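Local structure of Lpg2148(MvcA) (6K11) at residues E141-E146 against Y161-M166; I153-N158 against S212-I217; P41-N44 against N48-Q51. The protein is a Legionella pneumophila effector that probably acts as a deamidase-type deubiquitinase, controlling the activity of the host ubiquitin-conjugating enzyme UBE2N. All coordinates share one frame; numbering follows the deposited sequence.

Contacts 1 and 2 work on opposite faces of one sheet in the insertion domain, their centres 13 Å apart. They share the hairpin of strands 152-155 and 160-163, where Tyr154 N probably makes a hydrogen bond of 2.8 Å to Tyr161 O. Tyr154 is the bridge between them: it comes from the strand of contact 2, yet its ring lies on the contact 1 face, with CG 3.6 Å from Phe143 CE1. Contact 3 stands apart, in the turn between two helices of the helical part of the chain. Its nearest atoms are about 15 Å from contact 1 and about 22 Å from contact 2.

Contact 1: E141-E146 against Y161-M166; sequences ENFNPE and YFIDKM
In the insertion domain, the long loop between strands 134-137 and 152-155 folds over one face of the sheet, and Phe143 and Pro145 bring it down onto Tyr161 and Ile163 of strand 160-163. Phe143 does most of the work. Its CG is anti to the backbone N (chi1 180°), which swings the ring off the loop and toward the strand. There the far end of the ring is shared between two neighbours: CE2 lies 3.8 Å from Tyr161 CD2, while CZ lies 3.8 Å from Ile163 CD1. The two aromatic planes are nearly parallel, at 15°, but they have slid past each other until the centroids are 5.8 Å apart, leaving little overlap; the touch is between the CE2 side of Phe143 and the CD2 side of Tyr161.

Tyr161 and Ile163 are two apart on a beta strand and so present their side chains on the same face of the sheet. Ile163 meets the phenylalanine from the opposite direction, its extended CG1-CD1 arm leading with the terminal methyl. Pro145 follows more loosely: its O is 4.3 Å from Ile163 CD1, and its ring rests on Leu169 of the next strand, which Tyr161 and Ile163 also touch. Pro145 N lies above one face of the Phe143 ring, offset toward its rim, 4.1 Å from the plane. Between them the CB of Asn144 points away from strand 160-163, and the residue forms an Asx turn, OD1 accepting from Glu146 N at 3.1 Å with the donor well above the carbonyl plane.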
ATOM      1  N   GLU A 141     -30.212 -18.322  -5.486  1.00 67.24           N
ATOM      2  CA  GLU A 141     -30.576 -17.635  -6.723  1.00 68.76           C
ATOM      3  C   GLU A 141     -29.916 -16.264  -6.848  1.00 66.51           C
ATOM      4  O   GLU A 141     -29.650 -15.812  -7.969  1.00 67.79           O
ATOM      5  CB  GLU A 141     -32.096 -17.508  -6.795  1.00 68.99           C
ATOM      6  CG  GLU A 141     -32.804 -18.744  -6.245  1.00 75.79           C
ATOM      7  CD  GLU A 141     -34.207 -18.446  -5.744  1.00 78.96           C
ATOM      8  OE1 GLU A 141     -34.603 -19.018  -4.697  1.00 78.17           O
ATOM      9  OE2 GLU A 141     -34.914 -17.652  -6.396  1.00 81.47           O
ATOM     10  N   ASN A 142     -29.637 -15.592  -5.728  1.00 64.36           N
ATOM     11  CA  ASN A 142     -29.141 -14.219  -5.745  1.00 65.22           C
ATOM     12  C   ASN A 142     -27.670 -14.099  -5.364  1.00 65.18           C
ATOM     13  O   ASN A 142     -27.210 -12.989  -5.071  1.00 65.72           O
ATOM     14  CB  ASN A 142     -29.978 -13.347  -4.811  1.00 64.69           C
ATOM     15  CG  ASN A 142     -31.456 -13.458  -5.087  1.00 69.27           C
ATOM     16  OD1 ASN A 142     -32.261 -13.651  -4.172  1.00 70.76           O
ATOM     17  ND2 ASN A 142     -31.827 -13.350  -6.358  1.00 69.09           N
ATOM     18  N   PHE A 143     -26.920 -15.200  -5.359  1.00 60.55           N
ATOM     19  CA  PHE A 143     -25.523 -15.192  -4.936  1.00 58.69           C
ATOM     20  C   PHE A 143     -24.639 -15.371  -6.163  1.00 57.40           C
ATOM     21  O   PHE A 143     -24.648 -16.432  -6.795  1.00 58.56           O
ATOM     22  CB  PHE A 143     -25.239 -16.279  -3.901  1.00 58.11           C
ATOM     23  CG  PHE A 143     -23.804 -16.313  -3.443  1.00 55.28           C
ATOM     24  CD1 PHE A 143     -23.309 -15.331  -2.595  1.00 49.70           C
ATOM     25  CD2 PHE A 143     -22.947 -17.315  -3.876  1.00 50.81           C
ATOM     26  CE1 PHE A 143     -21.987 -15.348  -2.175  1.00 49.88           C
ATOM     27  CE2 PHE A 143     -21.620 -17.341  -3.460  1.00 51.17           C
ATOM     28  CZ  PHE A 143     -21.137 -16.357  -2.610  1.00 48.00           C
ATOM     29  N   ASN A 144     -23.886 -14.331  -6.489  1.00 55.76           N
ATOM     30  CA  ASN A 144     -22.873 -14.379  -7.542  1.00 56.87           C
ATOM     31  C   ASN A 144     -21.519 -14.157  -6.891  1.00 56.35           C
ATOM     32  O   ASN A 144     -21.217 -13.024  -6.467  1.00 55.15           O
ATOM     33  CB  ASN A 144     -23.148 -13.316  -8.604  1.00 60.54           C
ATOM     34  CG  ASN A 144     -22.222 -13.423  -9.796  1.00 61.10           C
ATOM     35  OD1 ASN A 144     -21.206 -14.120  -9.759  1.00 65.19           O
ATOM     36  ND2 ASN A 144     -22.569 -12.722 -10.867  1.00 63.74           N
ATOM     37  N   PRO A 145     -20.678 -15.190  -6.780  1.00 57.85           N
ATOM     38  CA  PRO A 145     -19.385 -15.016  -6.094  1.00 56.92           C
ATOM     39  C   PRO A 145     -18.463 -14.021  -6.772  1.00 57.33           C
ATOM     40  O   PRO A 145     -17.541 -13.515  -6.121  1.00 53.75           O
ATOM     41  CB  PRO A 145     -18.785 -16.428  -6.107  1.00 53.79           C
ATOM     42  CG  PRO A 145     -19.516 -17.151  -7.206  1.00 57.38           C
ATOM     43  CD  PRO A 145     -20.892 -16.572  -7.238  1.00 55.46           C
ATOM     44  N   GLU A 146     -18.682 -13.719  -8.051  1.00 57.90           N
ATOM     45  CA  GLU A 146     -17.864 -12.742  -8.757  1.00 61.57           C
ATOM     46  C   GLU A 146     -18.208 -11.304  -8.391  1.00 60.31           C
ATOM     47  O   GLU A 146     -17.360 -10.418  -8.557  1.00 62.44           O
ATOM     48  CB  GLU A 146     -18.016 -12.934 -10.267  1.00 62.66           C
ATOM     49  CG  GLU A 146     -17.793 -14.366 -10.730  1.00 66.33           C
ATOM     50  CD  GLU A 146     -16.324 -14.690 -10.917  1.00 71.95           C
ATOM     51  OE1 GLU A 146     -15.583 -13.832 -11.446  1.00 75.59           O
ATOM     52  OE2 GLU A 146     -15.905 -15.803 -10.529  1.00 77.76           O
ATOM     53  N   TYR A 161     -19.901 -20.326   2.826  1.00 33.51           N
ATOM     54  CA  TYR A 161     -18.712 -19.821   2.157  1.00 33.78           C
ATOM     55  C   TYR A 161     -18.069 -18.694   2.955  1.00 37.07           C
ATOM     56  O   TYR A 161     -18.738 -17.972   3.713  1.00 33.84           O
ATOM     57  CB  TYR A 161     -19.051 -19.254   0.765  1.00 36.58           C
ATOM     58  CG  TYR A 161     -19.311 -20.246  -0.346  1.00 41.39           C
ATOM     59  CD1 TYR A 161     -18.371 -21.228  -0.680  1.00 41.92           C
ATOM     60  CD2 TYR A 161     -20.467 -20.153  -1.116  1.00 41.92           C
ATOM     61  CE1 TYR A 161     -18.602 -22.106  -1.718  1.00 43.68           C
ATOM     62  CE2 TYR A 161     -20.704 -21.023  -2.146  1.00 43.51           C
ATOM     63  CZ  TYR A 161     -19.773 -21.995  -2.448  1.00 45.32           C
ATOM     64  OH  TYR A 161     -20.019 -22.861  -3.481  1.00 50.01           O
ATOM     65  N   PHE A 162     -16.760 -18.533   2.755  1.00 33.81           N
ATOM     66  CA  PHE A 162     -16.051 -17.318   3.121  1.00 32.37           C
ATOM     67  C   PHE A 162     -15.422 -16.800   1.840  1.00 37.14           C
ATOM     68  O   PHE A 162     -14.757 -17.561   1.127  1.00 36.91           O
ATOM     69  CB  PHE A 162     -14.991 -17.576   4.207  1.00 31.44           C
ATOM     70  CG  PHE A 162     -14.023 -16.436   4.415  1.00 35.22           C
ATOM     71  CD1 PHE A 162     -14.485 -15.143   4.654  1.00 35.14           C
ATOM     72  CD2 PHE A 162     -12.658 -16.665   4.392  1.00 35.05           C
ATOM     73  CE1 PHE A 162     -13.590 -14.084   4.850  1.00 35.62           C
ATOM     74  CE2 PHE A 162     -11.746 -15.620   4.591  1.00 38.72           C
ATOM     75  CZ  PHE A 162     -12.213 -14.323   4.819  1.00 35.73           C
ATOM     76  N   ILE A 163     -15.701 -15.536   1.506  1.00 36.61           N
ATOM     77  CA  ILE A 163     -15.028 -14.841   0.411  1.00 37.00           C
ATOM     78  C   ILE A 163     -13.987 -13.932   1.037  1.00 38.44           C
ATOM     79  O   ILE A 163     -14.341 -13.050   1.828  1.00 37.13           O
ATOM     80  CB  ILE A 163     -16.010 -14.021  -0.439  1.00 39.04           C
ATOM     81  CG1 ILE A 163     -17.061 -14.915  -1.076  1.00 38.87           C
ATOM     82  CG2 ILE A 163     -15.239 -13.208  -1.501  1.00 40.62           C
ATOM     83  CD1 ILE A 163     -18.048 -14.160  -1.944  1.00 46.72           C
ATOM     84  N   ASP A 164     -12.708 -14.136   0.703  1.00 37.92           N
ATOM     85  CA  ASP A 164     -11.668 -13.383   1.376  1.00 37.02           C
ATOM     86  C   ASP A 164     -11.419 -12.036   0.681  1.00 39.71           C
ATOM     87  O   ASP A 164     -12.115 -11.652  -0.264  1.00 39.65           O
ATOM     88  CB  ASP A 164     -10.394 -14.225   1.511  1.00 38.91           C
ATOM     89  CG  ASP A 164      -9.565 -14.325   0.223  1.00 42.64           C
ATOM     90  OD1 ASP A 164     -10.015 -13.935  -0.885  1.00 42.19           O
ATOM     91  OD2 ASP A 164      -8.441 -14.865   0.331  1.00 41.23           O
ATOM     92  N   LYS A 165     -10.416 -11.308   1.192  1.00 41.51           N
ATOM     93  CA  LYS A 165     -10.089  -9.963   0.710  1.00 44.47           C
ATOM     94  C   LYS A 165      -9.844  -9.937  -0.798  1.00 48.69           C
ATOM     95  O   LYS A 165     -10.209  -8.968  -1.473  1.00 51.57           O
ATOM     96  CB  LYS A 165      -8.864  -9.424   1.467  1.00 46.32           C
ATOM     97  CG  LYS A 165      -7.544 -10.064   1.051  1.00 49.73           C
ATOM     98  CD  LYS A 165      -6.421  -9.894   2.070  1.00 54.05           C
ATOM     99  CE  LYS A 165      -5.407 -11.023   1.911  1.00 50.49           C
ATOM    100  NZ  LYS A 165      -4.022 -10.659   2.273  1.00 57.46           N
ATOM    101  N   MET A 166      -9.242 -10.992  -1.347  1.00 44.41           N
ATOM    102  CA  MET A 166      -8.950 -11.063  -2.774  1.00 46.73           C
ATOM    103  C   MET A 166     -10.104 -11.616  -3.597  1.00 48.72           C
ATOM    104  O   MET A 166     -10.008 -11.651  -4.828  1.00 49.21           O
ATOM    105  CB  MET A 166      -7.700 -11.907  -3.003  1.00 44.92           C
ATOM    106  CG  MET A 166      -6.531 -11.491  -2.121  1.00 52.38           C
ATOM    107  SD  MET A 166      -5.655 -10.046  -2.761  1.00 59.25           S
ATOM    108  CE  MET A 166      -6.563  -8.646  -2.108  1.00 54.39           C
TER

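Contact 2: I153-N158 against S212-I217; sequences IYLLEN and SEIVDI
Ile214 of helix 206-220 drops onto Ile153 and Leu155 of strand 152-155, in a helix-on-sheet layer of the insertion domain. The close part of the contact is small and wholly apolar, with 119 Å² buried over both sides and no hydrogen bond across it. Ile153 and Leu155, two apart on the strand, face the helix together, and their side chains with that of Ile214 fill the 9.1 Å between Ile153 CA and Ile214 CA. Around this spot Leu135, Leu160 and Leu182 also touch Ile214, so strands 134-137 and 160-163 and helix 176-185 all contribute to its buried surroundings.

The outer side of the helix is a different matter: Val215 points away from the strand, and Asp216 is exposed. Glu213 lies on the flank toward helix 176-185, where it touches Leu182 and its carboxylate makes a salt bridge to Lys178.

Leu155 and Ile214 cross at about a right angle. In Ile214, chi1 of -71° sets CG1 anti to the carbonyl carbon and CG2 anti to the backbone N, so the two branches diverge: CD1 goes to Leu155 CD2 at 4.1 Å, and Ile214 CG2 to Ile153 CG2 at 4.3 Å.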
ATOM      1  N   ILE A 153     -18.725 -13.778   5.416  1.00 36.13           N
ATOM      2  CA  ILE A 153     -19.186 -15.165   5.369  1.00 34.65           C
ATOM      3  C   ILE A 153     -20.589 -15.180   4.787  1.00 37.51           C
ATOM      4  O   ILE A 153     -21.423 -14.343   5.148  1.00 36.45           O
ATOM      5  CB  ILE A 153     -19.151 -15.802   6.767  1.00 33.28           C
ATOM      6  CG1 ILE A 153     -17.706 -15.963   7.232  1.00 34.16           C
ATOM      7  CG2 ILE A 153     -19.890 -17.148   6.753  1.00 33.88           C
ATOM      8  CD1 ILE A 153     -17.570 -16.382   8.675  1.00 37.97           C
ATOM      9  N   TYR A 154     -20.849 -16.118   3.874  1.00 35.43           N
ATOM     10  CA  TYR A 154     -22.127 -16.224   3.177  1.00 35.49           C
ATOM     11  C   TYR A 154     -22.773 -17.571   3.475  1.00 38.74           C
ATOM     12  O   TYR A 154     -22.156 -18.620   3.267  1.00 34.01           O
ATOM     13  CB  TYR A 154     -21.942 -16.052   1.664  1.00 34.77           C
ATOM     14  CG  TYR A 154     -21.619 -14.619   1.287  1.00 39.86           C
ATOM     15  CD1 TYR A 154     -22.634 -13.708   1.019  1.00 40.49           C
ATOM     16  CD2 TYR A 154     -20.304 -14.169   1.243  1.00 41.36           C
ATOM     17  CE1 TYR A 154     -22.350 -12.378   0.701  1.00 40.40           C
ATOM     18  CE2 TYR A 154     -20.010 -12.849   0.923  1.00 41.67           C
ATOM     19  CZ  TYR A 154     -21.038 -11.961   0.650  1.00 44.35           C
ATOM     20  OH  TYR A 154     -20.743 -10.647   0.338  1.00 46.78           O
ATOM     21  N   LEU A 155     -24.019 -17.543   3.942  1.00 37.12           N
ATOM     22  CA  LEU A 155     -24.781 -18.757   4.223  1.00 35.57           C
ATOM     23  C   LEU A 155     -25.890 -18.890   3.188  1.00 40.13           C
ATOM     24  O   LEU A 155     -26.815 -18.072   3.143  1.00 39.04           O
ATOM     25  CB  LEU A 155     -25.354 -18.740   5.640  1.00 37.29           C
ATOM     26  CG  LEU A 155     -26.361 -19.857   5.959  1.00 39.30           C
ATOM     27  CD1 LEU A 155     -25.679 -21.242   5.903  1.00 35.92           C
ATOM     28  CD2 LEU A 155     -26.980 -19.610   7.329  1.00 37.86           C
ATOM     29  N   LEU A 156     -25.795 -19.926   2.364  1.00 38.39           N
ATOM     30  CA  LEU A 156     -26.792 -20.263   1.363  1.00 42.18           C
ATOM     31  C   LEU A 156     -27.606 -21.450   1.858  1.00 42.93           C
ATOM     32  O   LEU A 156     -27.286 -22.061   2.885  1.00 38.61           O
ATOM     33  CB  LEU A 156     -26.129 -20.599   0.021  1.00 43.36           C
ATOM     34  CG  LEU A 156     -25.589 -19.512  -0.909  1.00 48.99           C
ATOM     35  CD1 LEU A 156     -24.672 -18.535  -0.196  1.00 48.08           C
ATOM     36  CD2 LEU A 156     -24.858 -20.175  -2.073  1.00 52.67           C
ATOM     37  N   GLU A 157     -28.661 -21.786   1.100  1.00 43.80           N
ATOM     38  CA  GLU A 157     -29.422 -23.000   1.396  1.00 45.46           C
ATOM     39  C   GLU A 157     -28.517 -24.224   1.460  1.00 46.45           C
ATOM     40  O   GLU A 157     -28.747 -25.130   2.268  1.00 47.27           O
ATOM     41  CB  GLU A 157     -30.513 -23.236   0.343  1.00 46.40           C
ATOM     42  CG  GLU A 157     -31.610 -22.197   0.307  1.00 51.46           C
ATOM     43  CD  GLU A 157     -31.449 -21.254  -0.864  1.00 55.59           C
ATOM     44  OE1 GLU A 157     -30.291 -20.869  -1.149  1.00 55.96           O
ATOM     45  OE2 GLU A 157     -32.465 -20.909  -1.506  1.00 62.20           O
ATOM     46  N   ASN A 158     -27.489 -24.283   0.605  1.00 44.62           N
ATOM     47  CA  ASN A 158     -26.708 -25.506   0.472  1.00 46.43           C
ATOM     48  C   ASN A 158     -25.200 -25.298   0.532  1.00 46.04           C
ATOM     49  O   ASN A 158     -24.451 -26.243   0.252  1.00 44.83           O
ATOM     50  CB  ASN A 158     -27.064 -26.229  -0.829  1.00 47.28           C
ATOM     51  CG  ASN A 158     -27.114 -25.305  -2.027  1.00 52.88           C
ATOM     52  OD1 ASN A 158     -26.536 -24.212  -2.027  1.00 53.86           O
ATOM     53  ND2 ASN A 158     -27.818 -25.746  -3.068  1.00 61.57           N
ATOM     54  N   SER A 212     -23.462 -18.863  16.431  1.00 42.08           N
ATOM     55  CA  SER A 212     -22.299 -19.302  17.197  1.00 42.07           C
ATOM     56  C   SER A 212     -21.684 -20.581  16.625  1.00 42.45           C
ATOM     57  O   SER A 212     -20.458 -20.761  16.683  1.00 44.04           O
ATOM     58  CB  SER A 212     -22.673 -19.508  18.663  1.00 46.68           C
ATOM     59  OG  SER A 212     -21.514 -19.864  19.400  1.00 51.29           O
ATOM     60  N   GLU A 213     -22.505 -21.472  16.064  1.00 39.79           N
ATOM     61  CA  GLU A 213     -21.949 -22.668  15.437  1.00 44.13           C
ATOM     62  C   GLU A 213     -21.167 -22.320  14.167  1.00 41.25           C
ATOM     63  O   GLU A 213     -20.100 -22.893  13.916  1.00 40.67           O
ATOM     64  CB  GLU A 213     -23.052 -23.679  15.130  1.00 45.29           C
ATOM     65  CG  GLU A 213     -22.491 -25.087  14.956  1.00 46.89           C
ATOM     66  CD  GLU A 213     -23.502 -26.103  14.440  1.00 57.88           C
ATOM     67  OE1 GLU A 213     -23.049 -27.149  13.914  1.00 59.87           O
ATOM     68  OE2 GLU A 213     -24.727 -25.870  14.553  1.00 49.90           O
ATOM     69  N   ILE A 214     -21.680 -21.385  13.361  1.00 38.72           N
ATOM     70  CA  ILE A 214     -20.951 -20.919  12.180  1.00 39.99           C
ATOM     71  C   ILE A 214     -19.613 -20.298  12.576  1.00 39.86           C
ATOM     72  O   ILE A 214     -18.583 -20.556  11.942  1.00 37.85           O
ATOM     73  CB  ILE A 214     -21.821 -19.936  11.373  1.00 37.21           C
ATOM     74  CG1 ILE A 214     -22.967 -20.697  10.705  1.00 37.24           C
ATOM     75  CG2 ILE A 214     -20.978 -19.211  10.314  1.00 34.53           C
ATOM     76  CD1 ILE A 214     -24.119 -19.829  10.249  1.00 41.27           C
ATOM     77  N   VAL A 215     -19.603 -19.480  13.637  1.00 37.63           N
ATOM     78  CA  VAL A 215     -18.351 -18.883  14.108  1.00 38.22           C
ATOM     79  C   VAL A 215     -17.360 -19.966  14.526  1.00 40.81           C
ATOM     80  O   VAL A 215     -16.157 -19.878  14.229  1.00 39.27           O
ATOM     81  CB  VAL A 215     -18.631 -17.892  15.257  1.00 40.59           C
ATOM     82  CG1 VAL A 215     -17.346 -17.518  15.967  1.00 41.51           C
ATOM     83  CG2 VAL A 215     -19.325 -16.635  14.729  1.00 40.41           C
ATOM     84  N   ASP A 216     -17.840 -20.994  15.238  1.00 40.28           N
ATOM     85  CA  ASP A 216     -16.965 -22.095  15.646  1.00 40.76           C
ATOM     86  C   ASP A 216     -16.376 -22.800  14.429  1.00 41.61           C
ATOM     87  O   ASP A 216     -15.166 -23.059  14.375  1.00 40.33           O
ATOM     88  CB  ASP A 216     -17.729 -23.112  16.500  1.00 43.04           C
ATOM     89  CG  ASP A 216     -18.096 -22.587  17.881  1.00 49.79           C
ATOM     90  OD1 ASP A 216     -17.435 -21.649  18.377  1.00 51.62           O
ATOM     91  OD2 ASP A 216     -19.047 -23.142  18.478  1.00 53.32           O
ATOM     92  N   ILE A 217     -17.231 -23.138  13.455  1.00 37.22           N
ATOM     93  CA  ILE A 217     -16.788 -23.811  12.231  1.00 35.12           C
ATOM     94  C   ILE A 217     -15.682 -22.997  11.568  1.00 38.29           C
ATOM     95  O   ILE A 217     -14.638 -23.529  11.169  1.00 36.07           O
ATOM     96  CB  ILE A 217     -17.987 -24.023  11.285  1.00 37.93           C
ATOM     97  CG1 ILE A 217     -18.906 -25.148  11.793  1.00 39.23           C
ATOM     98  CG2 ILE A 217     -17.549 -24.318   9.851  1.00 36.91           C
ATOM     99  CD1 ILE A 217     -20.261 -25.179  11.103  1.00 37.34           C
TER

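Contact 3: P41-N44 against N48-Q51; sequences PSIN and NLKQ
The chain turns back through the residues between Ile43 and Leu49, so that Ile43 CA and Leu49 CA come within 7.4 Å of each other. Leu49 takes the larger share of the contact. Its CB does not aim at the other segment, but the end of the side chain bends round to it: with CG anti to the carbonyl carbon (chi1 -65°), CD2 reaches 4.1 Å from Ile43 CG2 and 3.9 Å from Asn44 O. One methyl thus touches both a branch of the isoleucine and the backbone carbonyl that follows it. The two side chains cross at about a right angle, and Ile43 is buried and also touches Gln52, Ile53 and Glu56 of the same helix.

This is the connection between helix 28-39 and helix 49-64. Asn48 is the N-cap of the second helix: its OD1 accepts from Gln51 N at 3.1 Å. The N-H points well at the oxygen, at 155°, although the donor sits far above the plane of the side-chain amide. That bond satisfies an amide of the first turn, which has no preceding helical carbonyl to pair with. Polar ties run alongside the apolar touch. The side-chain amide of Gln52 joins both arms of the turn, its OE1 accepting from Asn44 N and its NE2 donating to Asn48 O, and Asn44 OD1 is hydrogen-bonded to Thr46 OG1 within the connecting residues.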
ATOM      1  N   PRO A  41     -12.685   0.443 -20.548  1.00 47.77           N
ATOM      2  CA  PRO A  41     -13.781  -0.372 -19.992  1.00 48.68           C
ATOM      3  C   PRO A  41     -14.850   0.435 -19.270  1.00 53.60           C
ATOM      4  O   PRO A  41     -15.931  -0.105 -18.999  1.00 53.37           O
ATOM      5  CB  PRO A  41     -13.059  -1.321 -19.024  1.00 49.19           C
ATOM      6  CG  PRO A  41     -11.640  -1.349 -19.507  1.00 50.30           C
ATOM      7  CD  PRO A  41     -11.383   0.045 -19.978  1.00 47.97           C
ATOM      8  N   SER A  42     -14.588   1.699 -18.947  1.00 52.26           N
ATOM      9  CA  SER A  42     -15.552   2.548 -18.261  1.00 53.56           C
ATOM     10  C   SER A  42     -16.434   3.349 -19.211  1.00 54.30           C
ATOM     11  O   SER A  42     -17.349   4.040 -18.749  1.00 52.07           O
ATOM     12  CB  SER A  42     -14.829   3.506 -17.310  1.00 47.88           C
ATOM     13  OG  SER A  42     -14.209   2.800 -16.254  1.00 53.22           O
ATOM     14  N   ILE A  43     -16.196   3.276 -20.515  1.00 49.96           N
ATOM     15  CA  ILE A  43     -16.973   4.030 -21.485  1.00 48.88           C
ATOM     16  C   ILE A  43     -18.053   3.116 -22.051  1.00 57.33           C
ATOM     17  O   ILE A  43     -17.754   2.076 -22.652  1.00 55.16           O
ATOM     18  CB  ILE A  43     -16.076   4.606 -22.590  1.00 54.01           C
ATOM     19  CG1 ILE A  43     -15.023   5.528 -21.950  1.00 48.71           C
ATOM     20  CG2 ILE A  43     -16.917   5.326 -23.644  1.00 53.01           C
ATOM     21  CD1 ILE A  43     -14.295   6.416 -22.909  1.00 47.46           C
ATOM     22  N   ASN A  44     -19.310   3.486 -21.820  1.00 55.88           N
ATOM     23  CA  ASN A  44     -20.444   2.774 -22.395  1.00 57.55           C
ATOM     24  C   ASN A  44     -20.561   3.158 -23.866  1.00 56.80           C
ATOM     25  O   ASN A  44     -20.821   4.322 -24.192  1.00 55.79           O
ATOM     26  CB  ASN A  44     -21.718   3.112 -21.622  1.00 59.40           C
ATOM     27  CG  ASN A  44     -22.896   2.243 -22.025  1.00 66.24           C
ATOM     28  OD1 ASN A  44     -23.224   2.134 -23.207  1.00 66.30           O
ATOM     29  ND2 ASN A  44     -23.546   1.626 -21.036  1.00 67.18           N
ATOM     30  N   ASN A  48     -23.069   8.480 -25.109  1.00 59.92           N
ATOM     31  CA  ASN A  48     -22.419   9.653 -25.688  1.00 59.04           C
ATOM     32  C   ASN A  48     -20.902   9.493 -25.574  1.00 57.97           C
ATOM     33  O   ASN A  48     -20.336   9.629 -24.482  1.00 56.65           O
ATOM     34  CB  ASN A  48     -22.907  10.914 -24.978  1.00 60.17           C
ATOM     35  CG  ASN A  48     -22.460  12.198 -25.669  1.00 61.38           C
ATOM     36  OD1 ASN A  48     -21.414  12.250 -26.322  1.00 61.38           O
ATOM     37  ND2 ASN A  48     -23.258  13.246 -25.519  1.00 65.49           N
ATOM     38  N   LEU A  49     -20.238   9.229 -26.706  1.00 55.01           N
ATOM     39  CA  LEU A  49     -18.812   8.902 -26.678  1.00 55.19           C
ATOM     40  C   LEU A  49     -17.960  10.136 -26.399  1.00 52.85           C
ATOM     41  O   LEU A  49     -17.061  10.099 -25.551  1.00 51.33           O
ATOM     42  CB  LEU A  49     -18.390   8.242 -27.995  1.00 54.91           C
ATOM     43  CG  LEU A  49     -18.993   6.873 -28.331  1.00 53.38           C
ATOM     44  CD1 LEU A  49     -18.396   6.335 -29.629  1.00 53.16           C
ATOM     45  CD2 LEU A  49     -18.807   5.875 -27.189  1.00 49.41           C
ATOM     46  N   LYS A  50     -18.220  11.238 -27.108  1.00 49.32           N
ATOM     47  CA  LYS A  50     -17.431  12.453 -26.915  1.00 56.17           C
ATOM     48  C   LYS A  50     -17.530  12.978 -25.484  1.00 55.72           C
ATOM     49  O   LYS A  50     -16.550  13.517 -24.946  1.00 52.77           O
ATOM     50  CB  LYS A  50     -17.882  13.525 -27.908  1.00 58.83           C
ATOM     51  CG  LYS A  50     -17.044  14.794 -27.895  1.00 60.86           C
ATOM     52  CD  LYS A  50     -17.053  15.463 -29.265  1.00 66.98           C
ATOM     53  CE  LYS A  50     -16.494  14.538 -30.339  1.00 68.61           C
ATOM     54  NZ  LYS A  50     -16.996  14.896 -31.697  1.00 66.92           N
ATOM     55  N   GLN A  51     -18.691  12.817 -24.848  1.00 52.60           N
ATOM     56  CA  GLN A  51     -18.875  13.297 -23.485  1.00 53.32           C
ATOM     57  C   GLN A  51     -18.202  12.376 -22.473  1.00 52.22           C
ATOM     58  O   GLN A  51     -17.599  12.846 -21.498  1.00 46.46           O
ATOM     59  CB  GLN A  51     -20.371  13.432 -23.185  1.00 56.05           C
ATOM     60  CG  GLN A  51     -20.688  14.007 -21.825  1.00 58.36           C
ATOM     61  CD  GLN A  51     -22.171  13.937 -21.499  1.00 66.36           C
ATOM     62  OE1 GLN A  51     -22.948  13.292 -22.210  1.00 67.40           O
ATOM     63  NE2 GLN A  51     -22.572  14.602 -20.414  1.00 68.28           N
TER